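Local coordinates for protein dally-like, isoform A (PDB 6XTZ) that binds Wnt and Hedgehog family proteins as a cell-surface glypican, and shields the Wnt palmitoleate so that signalling can act at a distance, at residues S11-T14 with H15-Q18; R20-D23 with A24-P28; N253-K256 with G257-Y261; R447-R450 with Q451-D455; N509-S512 with T513-A517. The protein carries 5 engineered substitutions. One frame throughout, in Å; residues are numbered along the deposited sequence. Where two conformers were deposited one is given.

Contact 1 of 5, residues S11-T14 with H15-Q18; sequences SAVT and HIFQ. With NAG (2-acetamido-2-deoxy-beta-D-glucopyranose), chain B.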
loop_
_atom_site.group_PDB
_atom_site.type_symbol
_atom_site.label_atom_id
_atom_site.label_comp_id
_atom_site.label_asym_id
_atom_site.label_seq_id
_atom_site.Cartn_x
_atom_site.Cartn_y
_atom_site.Cartn_z
ATOM N N SER A 11 -40.813 -19.483 23.150
ATOM C CA SER A 11 -41.763 -18.417 22.859
ATOM C C SER A 11 -41.103 -17.045 22.907
ATOM O O SER A 11 -41.580 -16.107 22.258
ATOM C CB SER A 11 -42.934 -18.478 23.838
ATOM O OG SER A 11 -43.862 -17.439 23.586
ATOM N N ALA A 12 -40.015 -16.904 23.666
ATOM C CA ALA A 12 -39.339 -15.618 23.775
ATOM C C ALA A 12 -38.504 -15.282 22.548
ATOM O O ALA A 12 -38.143 -14.115 22.365
ATOM C CB ALA A 12 -38.450 -15.595 25.022
ATOM N N VAL A 13 -38.199 -16.267 21.703
ATOM C CA VAL A 13 -37.322 -16.076 20.557
ATOM C C VAL A 13 -38.019 -16.387 19.238
ATOM O O VAL A 13 -37.358 -16.487 18.204
ATOM C CB VAL A 13 -36.036 -16.914 20.697
ATOM C CG1 VAL A 13 -35.194 -16.401 21.852
ATOM C CG2 VAL A 13 -36.382 -18.382 20.895
ATOM N N THR A 14 -39.347 -16.540 19.248
ATOM C CA THR A 14 -40.054 -16.850 18.009
ATOM C C THR A 14 -39.969 -15.702 17.010
ATOM O O THR A 14 -39.958 -15.939 15.797
ATOM C CB THR A 14 -41.516 -17.200 18.302
ATOM O OG1 THR A 14 -42.217 -17.407 17.069
ATOM C CG2 THR A 14 -42.196 -16.087 19.086
ATOM N N HIS A 15 -39.894 -14.460 17.494
ATOM C CA HIS A 15 -39.768 -13.323 16.589
ATOM C C HIS A 15 -38.367 -13.229 16.000
ATOM O O HIS A 15 -38.204 -12.758 14.868
ATOM C CB HIS A 15 -40.123 -12.026 17.318
ATOM C CG HIS A 15 -39.164 -11.663 18.409
ATOM N ND1 HIS A 15 -39.173 -12.275 19.644
ATOM C CD2 HIS A 15 -38.171 -10.744 18.452
ATOM C CE1 HIS A 15 -38.224 -11.752 20.399
ATOM N NE2 HIS A 15 -37.601 -10.820 19.700
ATOM N N ILE A 16 -37.351 -13.668 16.748
ATOM C CA ILE A 16 -35.980 -13.622 16.251
ATOM C C ILE A 16 -35.816 -14.545 15.050
ATOM O O ILE A 16 -35.178 -14.182 14.054
ATOM C CB ILE A 16 -34.995 -13.978 17.379
ATOM C CG1 ILE A 16 -35.109 -12.974 18.527
ATOM C CG2 ILE A 16 -33.571 -14.024 16.853
ATOM C CD1 ILE A 16 -34.186 -13.273 19.690
ATOM N N PHE A 17 -36.389 -15.749 15.121
ATOM C CA PHE A 17 -36.281 -16.686 14.009
ATOM C C PHE A 17 -37.022 -16.173 12.780
ATOM O O PHE A 17 -36.537 -16.314 11.652
ATOM C CB PHE A 17 -36.810 -18.058 14.427
ATOM C CG PHE A 17 -36.020 -18.699 15.532
ATOM C CD1 PHE A 17 -34.636 -18.633 15.540
ATOM C CD2 PHE A 17 -36.660 -19.359 16.568
ATOM C CE1 PHE A 17 -33.906 -19.218 16.555
ATOM C CE2 PHE A 17 -35.935 -19.946 17.588
ATOM C CZ PHE A 17 -34.555 -19.873 17.582
ATOM N N GLN A 18 -38.200 -15.573 12.979
ATOM C CA GLN A 18 -38.930 -14.993 11.858
ATOM C C GLN A 18 -38.176 -13.821 11.245
ATOM O O GLN A 18 -38.250 -13.604 10.029
ATOM C CB GLN A 18 -40.324 -14.553 12.308
ATOM C CG GLN A 18 -41.237 -15.700 12.709
ATOM C CD GLN A 18 -42.606 -15.234 13.164
ATOM O OE1 GLN A 18 -42.849 -14.037 13.317
ATOM N NE2 GLN A 18 -43.511 -16.181 13.381
HETATM C C1 NAG B . -41.319 -17.147 27.724
HETATM C C2 NAG B . -41.655 -16.522 29.077
HETATM C C3 NAG B . -43.034 -15.872 29.029
HETATM C C4 NAG B . -43.116 -14.888 27.871
HETATM C C5 NAG B . -42.717 -15.571 26.566
HETATM C C6 NAG B . -42.660 -14.620 25.393
HETATM C C7 NAG B . -40.797 -17.388 31.207
HETATM C C8 NAG B . -40.858 -18.504 32.206
HETATM N N2 NAG B . -41.592 -17.512 30.140
HETATM O O3 NAG B . -43.287 -15.201 30.258
HETATM O O4 NAG B . -44.442 -14.384 27.753
HETATM O O5 NAG B . -41.408 -16.148 26.696
HETATM O O6 NAG B . -42.280 -13.313 25.800
HETATM O O7 NAG B . -40.061 -16.417 31.359
#

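Contact 2 of 5, residues R20-D23 with A24-P28; sequences RGID and AIEIP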
loop_
_atom_site.group_PDB
_atom_site.type_symbol
_atom_site.label_atom_id
_atom_site.label_comp_id
_atom_site.label_asym_id
_atom_site.label_seq_id
_atom_site.Cartn_x
_atom_site.Cartn_y
_atom_site.Cartn_z
ATOM N N ARG A 20 -35.020 -13.738 10.983
ATOM C CA ARG A 20 -33.906 -14.345 10.271
ATOM C C ARG A 20 -34.343 -15.088 9.016
ATOM O O ARG A 20 -33.529 -15.797 8.415
ATOM C CB ARG A 20 -33.142 -15.289 11.204
ATOM C CG ARG A 20 -32.457 -14.582 12.365
ATOM C CD ARG A 20 -31.909 -15.574 13.380
ATOM N NE ARG A 20 -31.230 -14.904 14.487
ATOM C CZ ARG A 20 -30.729 -15.533 15.545
ATOM N NH1 ARG A 20 -30.833 -16.851 15.646
ATOM N NH2 ARG A 20 -30.127 -14.843 16.505
ATOM N N GLY A 21 -35.600 -14.942 8.608
ATOM C CA GLY A 21 -36.091 -15.571 7.401
ATOM C C GLY A 21 -36.709 -16.938 7.582
ATOM O O GLY A 21 -37.040 -17.585 6.582
ATOM N N ILE A 22 -36.874 -17.399 8.817
ATOM C CA ILE A 22 -37.447 -18.712 9.090
ATOM C C ILE A 22 -38.961 -18.581 9.171
ATOM O O ILE A 22 -39.484 -17.759 9.934
ATOM C CB ILE A 22 -36.874 -19.302 10.389
ATOM C CG1 ILE A 22 -35.345 -19.338 10.331
ATOM C CG2 ILE A 22 -37.436 -20.693 10.633
ATOM C CD1 ILE A 22 -34.692 -19.825 11.605
ATOM N N ASP A 23 -39.666 -19.389 8.384
ATOM C CA ASP A 23 -41.120 -19.354 8.390
ATOM C C ASP A 23 -41.666 -19.929 9.693
ATOM O O ASP A 23 -41.057 -20.801 10.318
ATOM C CB ASP A 23 -41.680 -20.130 7.198
ATOM C CG ASP A 23 -41.215 -19.568 5.868
ATOM O OD1 ASP A 23 -41.018 -18.339 5.777
ATOM O OD2 ASP A 23 -41.044 -20.358 4.915
ATOM N N ALA A 24 -42.835 -19.428 10.099
ATOM C CA ALA A 24 -43.449 -19.870 11.346
ATOM C C ALA A 24 -43.809 -21.349 11.325
ATOM O O ALA A 24 -43.951 -21.955 12.392
ATOM C CB ALA A 24 -44.696 -19.034 11.643
ATOM N N ILE A 25 -43.961 -21.940 10.139
ATOM C CA ILE A 25 -44.272 -23.363 10.052
ATOM C C ILE A 25 -43.095 -24.198 10.546
ATOM O O ILE A 25 -43.278 -25.222 11.214
ATOM C CB ILE A 25 -44.670 -23.739 8.611
ATOM C CG1 ILE A 25 -45.940 -22.996 8.185
ATOM C CG2 ILE A 25 -44.869 -25.242 8.480
ATOM C CD1 ILE A 25 -45.682 -21.690 7.452
ATOM N N GLU A 26 -41.871 -23.767 10.237
ATOM C CA GLU A 26 -40.683 -24.511 10.635
ATOM C C GLU A 26 -40.339 -24.337 12.109
ATOM O O GLU A 26 -39.645 -25.189 12.672
ATOM C CB GLU A 26 -39.483 -24.080 9.788
ATOM C CG GLU A 26 -39.760 -23.982 8.298
ATOM C CD GLU A 26 -38.530 -23.580 7.507
ATOM O OE1 GLU A 26 -37.406 -23.871 7.968
ATOM O OE2 GLU A 26 -38.684 -22.969 6.428
ATOM N N ILE A 27 -40.803 -23.263 12.740
ATOM C CA ILE A 27 -40.412 -22.934 14.110
ATOM C C ILE A 27 -41.109 -23.873 15.087
ATOM O O ILE A 27 -42.347 -23.878 15.167
ATOM C CB ILE A 27 -40.728 -21.467 14.439
ATOM C CG1 ILE A 27 -40.033 -20.538 13.446
ATOM C CG2 ILE A 27 -40.307 -21.140 15.864
ATOM C CD1 ILE A 27 -40.331 -19.075 13.673
ATOM N N PRO A 28 -40.367 -24.676 15.848
ATOM C CA PRO A 28 -41.008 -25.535 16.851
ATOM C C PRO A 28 -41.550 -24.701 18.002
ATOM O O PRO A 28 -40.865 -23.823 18.532
ATOM C CB PRO A 28 -39.872 -26.458 17.306
ATOM C CG PRO A 28 -38.635 -25.668 17.061
ATOM C CD PRO A 28 -38.904 -24.843 15.831
#

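Contact 3 of 5, residues N253-K256 with G257-Y261; sequences NVIK and GCLHY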
loop_
_atom_site.group_PDB
_atom_site.type_symbol
_atom_site.label_atom_id
_atom_site.label_comp_id
_atom_site.label_asym_id
_atom_site.label_seq_id
_atom_site.Cartn_x
_atom_site.Cartn_y
_atom_site.Cartn_z
ATOM N N ASN A 253 -13.397 -12.179 18.856
ATOM C CA ASN A 253 -12.552 -13.367 18.797
ATOM C C ASN A 253 -12.995 -14.321 17.697
ATOM O O ASN A 253 -12.155 -14.979 17.073
ATOM C CB ASN A 253 -12.552 -14.081 20.148
ATOM C CG ASN A 253 -11.690 -13.380 21.175
ATOM O OD1 ASN A 253 -10.701 -12.732 20.831
ATOM N ND2 ASN A 253 -12.058 -13.508 22.444
ATOM N N VAL A 254 -14.300 -14.411 17.443
ATOM C CA VAL A 254 -14.792 -15.309 16.403
ATOM C C VAL A 254 -14.422 -14.779 15.023
ATOM O O VAL A 254 -13.911 -15.519 14.173
ATOM C CB VAL A 254 -16.311 -15.517 16.544
ATOM C CG1 VAL A 254 -16.848 -16.332 15.376
ATOM C CG2 VAL A 254 -16.626 -16.205 17.862
ATOM N N ILE A 255 -14.668 -13.491 14.779
ATOM C CA ILE A 255 -14.339 -12.916 13.477
ATOM C C ILE A 255 -12.832 -12.937 13.250
ATOM O O ILE A 255 -12.365 -13.175 12.129
ATOM C CB ILE A 255 -14.911 -11.494 13.350
ATOM C CG1 ILE A 255 -16.385 -11.471 13.757
ATOM C CG2 ILE A 255 -14.766 -10.996 11.920
ATOM C CD1 ILE A 255 -17.279 -12.286 12.856
ATOM N N LYS A 256 -12.046 -12.696 14.304
ATOM C CA LYS A 256 -10.594 -12.784 14.177
ATOM C C LYS A 256 -10.164 -14.176 13.729
ATOM O O LYS A 256 -9.228 -14.318 12.934
ATOM C CB LYS A 256 -9.916 -12.418 15.498
ATOM C CG LYS A 256 -9.757 -10.926 15.729
ATOM C CD LYS A 256 -8.792 -10.653 16.872
ATOM C CE LYS A 256 -8.416 -9.182 16.945
ATOM N NZ LYS A 256 -7.321 -8.944 17.923
ATOM N N GLY A 257 -10.837 -15.215 14.226
ATOM C CA GLY A 257 -10.511 -16.563 13.794
ATOM C C GLY A 257 -10.963 -16.843 12.375
ATOM O O GLY A 257 -10.242 -17.472 11.597
ATOM N N CYS A 258 -12.168 -16.387 12.021
ATOM C CA CYS A 258 -12.635 -16.518 10.646
ATOM C C CYS A 258 -11.684 -15.835 9.671
ATOM O O CYS A 258 -11.433 -16.346 8.573
ATOM C CB CYS A 258 -14.044 -15.938 10.512
ATOM S SG CYS A 258 -15.371 -17.011 11.113
ATOM N N LEU A 259 -11.137 -14.683 10.060
ATOM C CA LEU A 259 -10.235 -13.912 9.214
ATOM C C LEU A 259 -8.778 -14.056 9.642
ATOM O O LEU A 259 -7.963 -13.167 9.374
ATOM C CB LEU A 259 -10.643 -12.439 9.214
ATOM C CG LEU A 259 -12.115 -12.134 8.934
ATOM C CD1 LEU A 259 -12.350 -10.629 8.935
ATOM C CD2 LEU A 259 -12.556 -12.750 7.615
ATOM N N HIS A 260 -8.430 -15.164 10.300
ATOM C CA HIS A 260 -7.072 -15.323 10.809
ATOM C C HIS A 260 -6.049 -15.512 9.699
ATOM O O HIS A 260 -4.857 -15.294 9.932
ATOM C CB HIS A 260 -7.001 -16.500 11.783
ATOM C CG HIS A 260 -5.700 -16.594 12.517
ATOM N ND1 HIS A 260 -5.229 -15.582 13.326
ATOM C CD2 HIS A 260 -4.765 -17.571 12.555
ATOM C CE1 HIS A 260 -4.063 -15.936 13.836
ATOM N NE2 HIS A 260 -3.758 -17.138 13.383
ATOM N N TYR A 261 -6.483 -15.905 8.498
ATOM C CA TYR A 261 -5.560 -16.004 7.375
ATOM C C TYR A 261 -4.966 -14.655 6.991
ATOM O O TYR A 261 -4.032 -14.615 6.181
ATOM C CB TYR A 261 -6.264 -16.629 6.166
ATOM C CG TYR A 261 -7.402 -15.805 5.601
ATOM C CD1 TYR A 261 -8.696 -15.939 6.091
ATOM C CD2 TYR A 261 -7.185 -14.902 4.567
ATOM C CE1 TYR A 261 -9.739 -15.189 5.574
ATOM C CE2 TYR A 261 -8.220 -14.151 4.044
ATOM C CZ TYR A 261 -9.494 -14.297 4.551
ATOM O OH TYR A 261 -10.522 -13.548 4.028
#

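Contact 4 of 5, residues R447-R450 with Q451-D455; sequences RDIR and QRVKD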
loop_
_atom_site.group_PDB
_atom_site.type_symbol
_atom_site.label_atom_id
_atom_site.label_comp_id
_atom_site.label_asym_id
_atom_site.label_seq_id
_atom_site.Cartn_x
_atom_site.Cartn_y
_atom_site.Cartn_z
ATOM N N ARG A 447 -0.219 14.440 -0.308
ATOM C CA ARG A 447 -0.868 14.586 0.992
ATOM C C ARG A 447 -2.165 13.790 1.053
ATOM O O ARG A 447 -2.501 13.219 2.097
ATOM C CB ARG A 447 -1.142 16.060 1.293
ATOM C CG ARG A 447 0.094 16.917 1.497
ATOM C CD ARG A 447 -0.298 18.329 1.906
ATOM N NE ARG A 447 0.690 19.317 1.483
ATOM C CZ ARG A 447 1.769 19.645 2.185
ATOM N NH1 ARG A 447 2.009 19.061 3.352
ATOM N NH2 ARG A 447 2.611 20.557 1.718
ATOM N N ASP A 448 -2.912 13.753 -0.053
ATOM C CA ASP A 448 -4.158 12.993 -0.083
ATOM C C ASP A 448 -3.892 11.507 0.125
ATOM O O ASP A 448 -4.530 10.861 0.963
ATOM C CB ASP A 448 -4.881 13.237 -1.408
ATOM C CG ASP A 448 -6.265 12.615 -1.444
ATOM O OD1 ASP A 448 -6.759 12.184 -0.380
ATOM O OD2 ASP A 448 -6.860 12.561 -2.540
ATOM N N ILE A 449 -2.942 10.952 -0.631
ATOM C CA ILE A 449 -2.583 9.546 -0.479
ATOM C C ILE A 449 -2.055 9.275 0.923
ATOM O O ILE A 449 -2.421 8.279 1.559
ATOM C CB ILE A 449 -1.559 9.145 -1.555
ATOM C CG1 ILE A 449 -2.218 9.132 -2.937
ATOM C CG2 ILE A 449 -0.922 7.804 -1.224
ATOM C CD1 ILE A 449 -1.235 9.015 -4.081
ATOM N N ARG A 450 -1.196 10.163 1.431
ATOM C CA ARG A 450 -0.605 9.961 2.751
ATOM C C ARG A 450 -1.673 9.886 3.834
ATOM O O ARG A 450 -1.579 9.064 4.754
ATOM C CB ARG A 450 0.387 11.086 3.055
ATOM C CG ARG A 450 1.059 10.977 4.411
ATOM C CD ARG A 450 1.894 12.213 4.710
ATOM N NE ARG A 450 2.655 12.074 5.948
ATOM C CZ ARG A 450 3.495 12.994 6.414
ATOM N NH1 ARG A 450 3.681 14.126 5.747
ATOM N NH2 ARG A 450 4.147 12.784 7.549
ATOM N N GLN A 451 -2.702 10.729 3.740
ATOM C CA GLN A 451 -3.754 10.717 4.749
ATOM C C GLN A 451 -4.623 9.472 4.628
ATOM O O GLN A 451 -5.031 8.892 5.640
ATOM C CB GLN A 451 -4.606 11.981 4.635
ATOM C CG GLN A 451 -5.676 12.101 5.705
ATOM C CD GLN A 451 -5.097 12.120 7.106
ATOM O OE1 GLN A 451 -4.131 12.833 7.383
ATOM N NE2 GLN A 451 -5.684 11.332 8.000
ATOM N N ARG A 452 -4.916 9.041 3.399
ATOM C CA ARG A 452 -5.770 7.872 3.223
ATOM C C ARG A 452 -5.032 6.588 3.587
ATOM O O ARG A 452 -5.625 5.673 4.171
ATOM C CB ARG A 452 -6.299 7.816 1.790
ATOM C CG ARG A 452 -7.197 8.992 1.437
ATOM C CD ARG A 452 -7.695 8.918 0.006
ATOM N NE ARG A 452 -8.382 10.144 -0.389
ATOM C CZ ARG A 452 -9.688 10.354 -0.248
ATOM N NH1 ARG A 452 -10.461 9.414 0.279
ATOM N NH2 ARG A 452 -10.222 11.505 -0.637
ATOM N N VAL A 453 -3.741 6.500 3.257
ATOM C CA VAL A 453 -2.950 5.358 3.708
ATOM C C VAL A 453 -2.854 5.356 5.228
ATOM O O VAL A 453 -2.861 4.297 5.868
ATOM C CB VAL A 453 -1.560 5.368 3.043
ATOM C CG1 VAL A 453 -0.677 4.274 3.626
ATOM C CG2 VAL A 453 -1.695 5.182 1.539
ATOM N N LYS A 454 -2.784 6.546 5.830
ATOM C CA LYS A 454 -2.835 6.651 7.283
ATOM C C LYS A 454 -4.163 6.132 7.822
ATOM O O LYS A 454 -4.209 5.527 8.900
ATOM C CB LYS A 454 -2.615 8.104 7.704
ATOM C CG LYS A 454 -2.094 8.289 9.118
ATOM C CD LYS A 454 -2.036 9.768 9.477
ATOM C CE LYS A 454 -1.054 10.029 10.608
ATOM N NZ LYS A 454 0.350 9.769 10.184
ATOM N N ASP A 455 -5.253 6.356 7.084
ATOM C CA ASP A 455 -6.560 5.881 7.529
ATOM C C ASP A 455 -6.657 4.361 7.453
ATOM O O ASP A 455 -7.244 3.728 8.337
ATOM C CB ASP A 455 -7.670 6.527 6.698
ATOM C CG ASP A 455 -7.798 8.021 6.946
ATOM O OD1 ASP A 455 -7.401 8.489 8.034
ATOM O OD2 ASP A 455 -8.310 8.727 6.050
#

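Contact 5 of 5, residues N509-S512 with T513-A517; sequences NPAS and TKQTA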
loop_
_atom_site.group_PDB
_atom_site.type_symbol
_atom_site.label_atom_id
_atom_site.label_comp_id
_atom_site.label_asym_id
_atom_site.label_seq_id
_atom_site.Cartn_x
_atom_site.Cartn_y
_atom_site.Cartn_z
ATOM N N ASN A 509 -5.672 -24.398 14.677
ATOM C CA ASN A 509 -5.322 -23.165 13.983
ATOM C C ASN A 509 -6.496 -22.706 13.126
ATOM O O ASN A 509 -6.878 -23.416 12.189
ATOM C CB ASN A 509 -4.088 -23.373 13.117
ATOM C CG ASN A 509 -3.653 -22.107 12.399
ATOM O OD1 ASN A 509 -4.033 -20.999 12.781
ATOM N ND2 ASN A 509 -2.851 -22.267 11.354
ATOM N N PRO A 510 -7.089 -21.541 13.403
ATOM C CA PRO A 510 -8.233 -21.086 12.594
ATOM C C PRO A 510 -7.903 -20.880 11.128
ATOM O O PRO A 510 -8.811 -20.946 10.291
ATOM C CB PRO A 510 -8.637 -19.763 13.261
ATOM C CG PRO A 510 -8.041 -19.820 14.631
ATOM C CD PRO A 510 -6.776 -20.608 14.498
ATOM N N ALA A 511 -6.641 -20.634 10.787
ATOM C CA ALA A 511 -6.236 -20.447 9.400
ATOM C C ALA A 511 -5.813 -21.789 8.818
ATOM O O ALA A 511 -4.901 -22.440 9.342
ATOM C CB ALA A 511 -5.100 -19.431 9.302
ATOM N N SER A 512 -6.472 -22.201 7.741
ATOM C CA SER A 512 -6.151 -23.459 7.089
ATOM C C SER A 512 -4.986 -23.282 6.121
ATOM O O SER A 512 -4.653 -22.170 5.698
ATOM C CB SER A 512 -7.371 -24.007 6.346
ATOM O OG SER A 512 -7.795 -23.112 5.332
ATOM N N THR A 513 -4.366 -24.410 5.765
ATOM C CA THR A 513 -3.238 -24.375 4.842
ATOM C C THR A 513 -3.643 -23.837 3.475
ATOM O O THR A 513 -2.840 -23.182 2.802
ATOM C CB THR A 513 -2.629 -25.771 4.705
ATOM O OG1 THR A 513 -2.366 -26.305 6.008
ATOM C CG2 THR A 513 -1.324 -25.712 3.916
ATOM N N LYS A 514 -4.881 -24.100 3.049
ATOM C CA LYS A 514 -5.336 -23.587 1.761
ATOM C C LYS A 514 -5.441 -22.067 1.778
ATOM O O LYS A 514 -5.131 -21.407 0.779
ATOM C CB LYS A 514 -6.679 -24.215 1.388
ATOM C CG LYS A 514 -7.262 -23.702 0.078
ATOM C CD LYS A 514 -8.621 -24.321 -0.213
ATOM C CE LYS A 514 -9.206 -23.782 -1.509
ATOM N NZ LYS A 514 -10.526 -24.391 -1.828
ATOM N N GLN A 515 -5.868 -21.494 2.904
ATOM C CA GLN A 515 -6.025 -20.044 2.980
ATOM C C GLN A 515 -4.674 -19.338 2.971
ATOM O O GLN A 515 -4.493 -18.341 2.262
ATOM C CB GLN A 515 -6.826 -19.665 4.225
ATOM C CG GLN A 515 -8.293 -20.069 4.167
ATOM C CD GLN A 515 -9.045 -19.723 5.439
ATOM O OE1 GLN A 515 -8.491 -19.787 6.537
ATOM N NE2 GLN A 515 -10.310 -19.345 5.295
ATOM N N THR A 516 -3.712 -19.840 3.748
ATOM C CA THR A 516 -2.400 -19.203 3.783
ATOM C C THR A 516 -1.645 -19.401 2.474
ATOM O O THR A 516 -0.785 -18.583 2.129
ATOM C CB THR A 516 -1.578 -19.739 4.954
ATOM O OG1 THR A 516 -1.197 -21.094 4.694
ATOM C CG2 THR A 516 -2.392 -19.685 6.236
ATOM N N ALA A 517 -1.952 -20.469 1.734
ATOM C CA ALA A 517 -1.316 -20.660 0.436
ATOM C C ALA A 517 -1.826 -19.649 -0.581
ATOM O O ALA A 517 -1.063 -19.197 -1.443
ATOM C CB ALA A 517 -1.545 -22.086 -0.063
HETATM O O HOH W 1 -8.630 -18.077 8.696
#

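Contact 1 of 5, residues S11-T14 with H15-Q18
Val13 meets the first turn of helix 14-19 with both methyl groups and with its carbonyl oxygen. Val13 CG2 sits 3.7 Å from Phe17 CE2, whereas Val13 CG1 ends 3.9 Å from Ile16 CD1, so one branched side chain serves two partners. Val13 O lies over one face of the Phe17 ring, 3.4 Å from Phe17 CD2. Val13 O also accepts two weak backbone bonds, from Phe17 N at 3.3 Å with an angle of 160°, and from Ile16 N at a far more bent 122°. A further weak bond joins Gln18 N to Thr14 O.

His15 turns back along the chain because its CG stands between the backbone N and the carbonyl carbon (chi1 66°). Its ring edge thereby meets Ala12 O, 3.1 Å from His15 CE1, and Ile16 CG1 lies 3.5 Å above the plane of the His15 ring, offset toward the rim.

Ala238 of helix 236-239 touches Val13, Ile16 and Phe17, and Cys49 also packs on Phe17. At the start of the turn, Ala12 CB is 3.4 Å from O5 of the N-acetylglucosamine carried by Asn9. Val13, at the N-cap, has no polar side-chain atom to offer, and the first backbone bonds are weak. The start of this short helix therefore appears to rely largely on apolar anchoring.

Contact 2 of 5, residues R20-D23 with A24-P28
Ile27 folds back over the Asp23 carbonyl, and its side chain can be followed atom by atom. Ile27 CB stands 4.2 Å from Asp23 O. Ile27 CG1, anti to its own carbonyl carbon (chi1 -57°), comes within 3.3 Å of Asp23 O and also lies 3.8 Å from Ile22 CG2, the two isoleucines crossing at a slant. At the tip, Ile27 CD1 stays 3.8 Å from Asp23 O while also reaching Phe17 CB and Gln18 CG.

Asp23 O, approached by this chain, is held by two weak backbone bonds, one from Glu26 N at 3.1 Å and a longer one from Ile27 N at 3.5 Å. Both are bent. Ile22 CG2 also lies 4.0 Å from Glu26 CB, the Ile22 and Glu26 side chains crossing at about a right angle. Asp23 OD2 and Glu26 OE2 stand 3.8 Å apart with their carboxylate planes 87° to each other. These like charges probably disfavour each other, and Glu26 OE1 has a long, weak ion pair with Arg56 NH1 that may partly offset this.

Gly21, at positive phi, is the C-prime residue of the Schellman motif that ends helix 14-19. From there the turn lies against that helix through Ile27 on Phe17 and Gln18, and against helix 51-110 through Ile22 on Met53 and Arg56.

Contact 3 of 5, residues N253-K256 with G257-Y261
Ile255 O receives the shortest backbone bond of this turn, from Leu259 N at 2.8 Å with an angle of 151°. Leu259 CG lies anti to its carbonyl carbon (chi1 -50°), which sets the side chain alongside the isoleucine, pointing the same way: Leu259 CG is 3.4 Å from Ile255 O, and Leu259 CD1 touches Ile255 CG2 at 3.9 Å. One residue earlier, Cys258 N reaches Val254 O at 2.9 Å in the carbonyl plane, and the bond is nearly straight (167°). Asn253 O takes Gly257 N at 3.1 Å, from above its carbonyl plane, and accepts a second bond from Asn503 ND2. Beyond the helix end, His260 CB lies 3.3 Å from Lys256 O.

With an alanine at Leu259, a gap would probably open beside Ile255 CG2 and the contact with Leu463 of helix 459-467 would go.

The polar ends are bonded outward: Lys256 NZ to Thr497 O, His260 NE2 to Gly501 N, and the Asn253 amide to Tyr492 OH and Thr497 N. Cys258 SG forms the disulfide to Cys226. Chemically, the end of helix 248-258 has regular i+4 bonds up to Leu259 N, is apolar on the Ile255-Leu259 side, and is tied covalently and by polar bonds elsewhere.

Contact 4 of 5, residues R447-R450 with Q451-D455
Asp448 and Arg452 form the charged contact of this helical turn. Arg452 NE donates to Asp448 OD1 at 2.6 Å with an angle of 142°, from the syn side but tilted out of the carboxylate plane. The carboxylate and guanidinium planes are turned 64° apart, and Arg452 NH2 is 3.5 Å from Asp448 OD1, so NE rather than a paired set of nitrogens makes the bridge. Asp448 CG lies anti to its own backbone N (chi1 -173°), which swings the carboxylate along the helix surface toward the extended arginine. A lysine in place of Arg452 has no NE-H for Asp448 OD1, and would probably leave the carboxylate freer to turn about its remaining salt bridge, from OD2 to Lys83 NZ.

The apolar contact is on another side: Ile449 CG2 and Val453 CG2 run side by side, 3.9 Å apart.

Backbone bonds complete the turn. Val453 N to Ile449 O is the shortest, at 2.8 Å; Arg452 N to Asp448 O measures 3.1 Å, and Gln451 N to Arg447 O 3.0 Å. Gln451 NE2 adds a weak bond to Asp455 OD1, at 3.3 Å.

Within the bundle, Ile449 and Val453 face helices 185-216 and 263-283, with Ile449 also on Phe87. Arg452 touches Ile79 and Lys83 of helix 51-110, and Arg450 NE forms a salt bridge to Asp277 of helix 263-283.

Contact 5 of 5, residues N509-S512 with T513-A517
Ser512 and Gln515 close a capping box in which the reciprocal acceptor is a glutamine amide oxygen. Gln515 OE1 takes a weak bond from Ser512 N at 3.4 Å, well aligned at 164°. In return Ser512 OG accepts, also weakly, from Gln515 N at 3.5 Å. The serine hydroxyl can do so because OG stands between its backbone N and carbonyl carbon (chi1 61°), placing Ser512 OG 3.3 Å from Gln515 CG as well.

Ser512 O serves the same helix start twice. Thr516 N donates to Ser512 O at 3.2 Å, nearly in line with the carbonyl, and Gln515 N adds a weak, bent bond at 3.1 Å.

A water 2.8 Å from Gln515 OE1 and 3.3 Å from Pro510 O is within reach of both, and may link the cap to the loop before it. That loop contains a weakly bonded Asx turn, from Ala511 N to Asn509 OD1. The other end of the buried glutamine amide, NE2, bonds to Arg221 O, and Pro510 O also accepts from Asn223 ND2.

One sound backbone bond, backed by several weak ones, thus holds the first turn of helix 513-538. The Gln515 amide is engaged at both ends, which is likely to limit its rotation.

In the fold
Contacts 1 and 2 hold the glycosylated amino-terminal end of the elongated bundle, the first partly buried, the second mostly at the surface; they touch through Phe17 O and Ile22 N, a probable hydrogen bond. Contacts 3 and 5 also touch, through Pro510 on Gly257 and Tyr261 on Gln515, though 253-261 is buried and 509-517 only partly so. Contact 4, partly buried too, stands apart, its centre 27 Å from that of contact 3. The chemistry follows place: weak backbone bonds with apolar anchoring in contacts 1 and 2, polar capping in contact 5, regular i+4 helix bonds in contacts 3 and 4, a disulfide in contact 3, and salt bridges in contact 4.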